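PDB 2XOT: amphoterin-induced protein 1 from Mus musculus, which promotes the growth and fasciculation of neurites and may mediate homophilic and heterophilic cell-cell interaction, dimerising through its leucine-rich repeat region. Local coordinates for residues C16-S20 and N21-C25; D128-A131 and F132-M135. All blocks are in the same frame, centred on the assembly; numbering follows the deposited sequence.

Contact 1. Residues C16-S20 and N21-C25; sequences CLCAS and NILSC
Leu17 pairs with Ser24 and Ala19 with Ile22 on one face of a two-stranded antiparallel ribbon, while Cys18 and Leu23 point from the opposite face. At one edge, the backbone of strand 22-24 is hydrogen-bonded to strand 43-45. Within the ribbon, straight backbone hydrogen bonds join the hydrogen-bonded pairs in both directions. They meet their carbonyls differently: Ser24 N reaches Leu17 O in the carbonyl plane at 2.8 Å, whereas Ile22 N approaches Ala19 O from above that plane, 45° out of it, as the chain turns back.

On the Cys18 face, Leu23 sends one branch across to the neighbouring strand, CD2 lying 3.5 Å from Cys18 SG. The same sulfur is bonded to Cys12, so the leucine methyl packs against a disulfide, and Pro13 and Pro38 also touch this side chain. At the open end of the hairpin, Cys16 SG and Cys25 SG are joined at 2.0 Å, with a right-handed chi3 of 104°. With each SG anti to its own carbonyl carbon (chi1 -63° for Cys16), the two sulfurs meet between the strands, and their bond fixes the spacing where the pairing ends.

The closed end is a type II' turn. Ser20 takes the positive phi of this turn, unusual for a residue with a side chain. Beside it, Asn21 OD1 is hydrogen-bonded to Tyr142 OH of the second subunit, which also packs on Ser20 and Ile22. On the same face as Ile22, Leu17 lies against Gln145 and Ser24 against Tyr120 of that subunit. The whole is a beta hairpin with a two-residue type II' loop, braced by disulfides, characteristic of the cysteine-rich LRRNT cap at the N-terminal end of a leucine-rich repeat solenoid, and here it also contributes to the dimer interface.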
# COMPACT_ATOMS: atom_id res chain seq x y z
N CYS B 16 -6.58 22.60 9.48
CA CYS B 16 -5.75 21.45 9.15
C CYS B 16 -4.41 21.50 9.85
O CYS B 16 -3.88 22.55 10.20
CB CYS B 16 -5.49 21.42 7.65
SG CYS B 16 -6.97 21.21 6.71
N LEU B 17 -3.86 20.31 10.03
CA LEU B 17 -2.48 20.12 10.38
C LEU B 17 -1.83 19.70 9.09
O LEU B 17 -2.24 18.74 8.47
CB LEU B 17 -2.36 18.95 11.34
CG LEU B 17 -2.49 19.11 12.85
CD1 LEU B 17 -2.83 17.71 13.45
CD2 LEU B 17 -1.19 19.66 13.38
N CYS B 18 -0.79 20.43 8.69
CA CYS B 18 -0.08 20.12 7.48
C CYS B 18 1.31 19.57 7.83
O CYS B 18 2.14 20.27 8.41
CB CYS B 18 0.01 21.38 6.64
SG CYS B 18 -1.62 21.94 6.18
N ALA B 19 1.53 18.31 7.49
CA ALA B 19 2.79 17.62 7.70
C ALA B 19 3.33 17.22 6.33
O ALA B 19 2.98 16.17 5.80
CB ALA B 19 2.53 16.41 8.52
N SER B 20 4.19 18.06 5.75
CA SER B 20 4.57 18.01 4.33
C SER B 20 3.38 17.63 3.48
O SER B 20 2.44 18.41 3.38
CB SER B 20 5.82 17.14 4.06
OG SER B 20 5.65 15.78 4.44
N ASN B 21 3.39 16.44 2.88
CA ASN B 21 2.31 16.05 1.95
C ASN B 21 1.08 15.41 2.60
O ASN B 21 0.19 14.95 1.90
CB ASN B 21 2.86 15.23 0.76
CG ASN B 21 3.39 13.87 1.15
OD1 ASN B 21 3.32 13.45 2.31
ND2 ASN B 21 3.90 13.12 0.16
N ILE B 22 0.99 15.44 3.92
CA ILE B 22 -0.21 14.99 4.62
C ILE B 22 -1.02 16.14 5.26
O ILE B 22 -0.48 16.90 6.06
CB ILE B 22 0.16 14.00 5.73
CG1 ILE B 22 0.72 12.71 5.11
CG2 ILE B 22 -1.06 13.71 6.65
CD1 ILE B 22 1.07 11.66 6.12
N LEU B 23 -2.31 16.26 4.91
CA LEU B 23 -3.19 17.22 5.59
C LEU B 23 -4.07 16.43 6.51
O LEU B 23 -4.78 15.56 6.06
CB LEU B 23 -4.08 17.99 4.61
CG LEU B 23 -3.51 18.97 3.57
CD1 LEU B 23 -4.44 20.17 3.43
CD2 LEU B 23 -2.06 19.37 3.81
N SER B 24 -4.00 16.71 7.80
CA SER B 24 -4.90 16.08 8.77
C SER B 24 -5.90 17.16 9.23
O SER B 24 -5.51 18.07 9.94
CB SER B 24 -4.08 15.55 9.96
OG SER B 24 -4.88 14.88 10.94
N CYS B 25 -7.15 17.06 8.78
CA CYS B 25 -8.18 18.05 9.09
C CYS B 25 -9.43 17.40 9.74
O CYS B 25 -10.57 17.78 9.47
CB CYS B 25 -8.57 18.82 7.83
SG CYS B 25 -7.24 19.18 6.65

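Contact 2. Residues D128-A131 and F132-M135; sequences DRNA and FEDM
Arg129 and Glu133 form a salt bridge through NH1 and OE1, 3.1 Å apart. The two side chains cross at about a right angle, with the guanidinium and carboxylate planes turned 38° from each other. A bend at chi2 (62°) folds the arginine back over the turn toward the glutamate, and its NE is hydrogen-bonded to Asn160 O. The backbone hydrogen bonds across the turn are long and weak, Phe132 N to Arg129 O and Glu133 N to Asn130 O both spanning 3.3 Å.

The Ala131 methyl sits over one face of the Phe132 ring in a CH-pi contact, CB 4.2 Å from the centroid, while Met135 SD lies at the ring edge, in its plane. Were Phe132 an alanine, the Ala131 methyl would probably lose the ring face it lies on and the Met135 sulfur the ring edge beside it, opening a gap.

Asp128 starts the 3-10 turn through an Asx turn, OD1 accepting from Asn130 N at 2.7 Å. Residues 128-134 belong to LRR 4, in the loop between strands 116-118 and 140-142. Backbone hydrogen bonds between Asn130 and Phe106 and between Ala131 and Phe108 tie it to the preceding repeat, where Met135 also packs on Phe108.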
# COMPACT_ATOMS: atom_id res chain seq x y z
N ASP B 128 -25.93 -0.44 -8.05
CA ASP B 128 -25.98 -0.39 -9.52
C ASP B 128 -24.61 -0.77 -10.06
O ASP B 128 -23.65 -0.09 -9.76
CB ASP B 128 -26.38 1.02 -10.01
CG ASP B 128 -26.48 1.13 -11.53
OD1 ASP B 128 -25.90 0.28 -12.26
OD2 ASP B 128 -27.16 2.07 -12.01
N ARG B 129 -24.52 -1.82 -10.86
CA ARG B 129 -23.25 -2.22 -11.50
C ARG B 129 -22.50 -1.08 -12.18
O ARG B 129 -21.26 -1.06 -12.22
CB ARG B 129 -23.49 -3.29 -12.56
CG ARG B 129 -22.29 -3.56 -13.47
CD ARG B 129 -21.06 -4.08 -12.67
NE ARG B 129 -19.88 -4.28 -13.51
CZ ARG B 129 -19.08 -3.31 -13.96
NH1 ARG B 129 -19.33 -2.03 -13.67
NH2 ARG B 129 -18.04 -3.59 -14.74
N ASN B 130 -23.25 -0.14 -12.75
CA ASN B 130 -22.64 0.96 -13.48
C ASN B 130 -21.99 2.02 -12.59
O ASN B 130 -21.22 2.83 -13.07
CB ASN B 130 -23.67 1.63 -14.41
CG ASN B 130 -24.02 0.75 -15.61
OD1 ASN B 130 -25.14 0.83 -16.12
ND2 ASN B 130 -23.08 -0.10 -16.05
N ALA B 131 -22.26 2.02 -11.29
CA ALA B 131 -21.54 2.93 -10.38
C ALA B 131 -20.02 2.69 -10.43
O ALA B 131 -19.21 3.62 -10.24
CB ALA B 131 -22.06 2.81 -8.94
N PHE B 132 -19.64 1.45 -10.71
CA PHE B 132 -18.22 1.04 -10.72
C PHE B 132 -17.68 0.74 -12.11
O PHE B 132 -16.62 0.12 -12.26
CB PHE B 132 -18.07 -0.18 -9.85
CG PHE B 132 -18.76 -0.04 -8.52
CD1 PHE B 132 -18.12 0.57 -7.45
CD2 PHE B 132 -20.04 -0.52 -8.35
CE1 PHE B 132 -18.77 0.71 -6.24
CE2 PHE B 132 -20.67 -0.40 -7.14
CZ PHE B 132 -20.03 0.22 -6.08
N GLU B 133 -18.39 1.18 -13.13
CA GLU B 133 -17.94 1.00 -14.50
C GLU B 133 -16.56 1.62 -14.70
O GLU B 133 -16.31 2.74 -14.26
CB GLU B 133 -18.96 1.59 -15.47
CG GLU B 133 -18.66 1.37 -16.92
CD GLU B 133 -18.85 -0.06 -17.37
OE1 GLU B 133 -19.30 -0.91 -16.56
OE2 GLU B 133 -18.56 -0.33 -18.55
N ASP B 134 -15.68 0.83 -15.34
CA ASP B 134 -14.33 1.21 -15.78
C ASP B 134 -13.27 1.30 -14.68
O ASP B 134 -12.15 1.77 -14.90
CB ASP B 134 -14.38 2.48 -16.63
CG ASP B 134 -14.99 2.23 -18.01
OD1 ASP B 134 -14.55 1.29 -18.71
OD2 ASP B 134 -15.92 2.97 -18.40
N MET B 135 -13.61 0.84 -13.48
CA MET B 135 -12.65 0.84 -12.39
C MET B 135 -11.74 -0.37 -12.58
O MET B 135 -11.90 -1.42 -11.94
CB MET B 135 -13.40 0.81 -11.07
CG MET B 135 -14.23 2.03 -10.88
SD MET B 135 -15.07 1.95 -9.29
CE MET B 135 -13.72 2.51 -8.26

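In the fold
Contacts 1 and 2 follow one another along the solenoid, with centres about 32 Å apart and no shared elements. Contact 1 is largely buried, at the end of the long sheet and against the second subunit; contact 2 is partly buried, in a loop between two strands of that sheet, and no other chain of the assembly touches it. Their chemistry differs accordingly. The cap at 16-25 is held by disulfides and strand-to-strand hydrogen bonds and lies at the outermost edge of the sheet within the chain. The turn at 128-135 combines an ion pair toward the outside, an aromatic residue turned inward and weak backbone hydrogen bonds, set between parts of the chain on both sides of it in sequence.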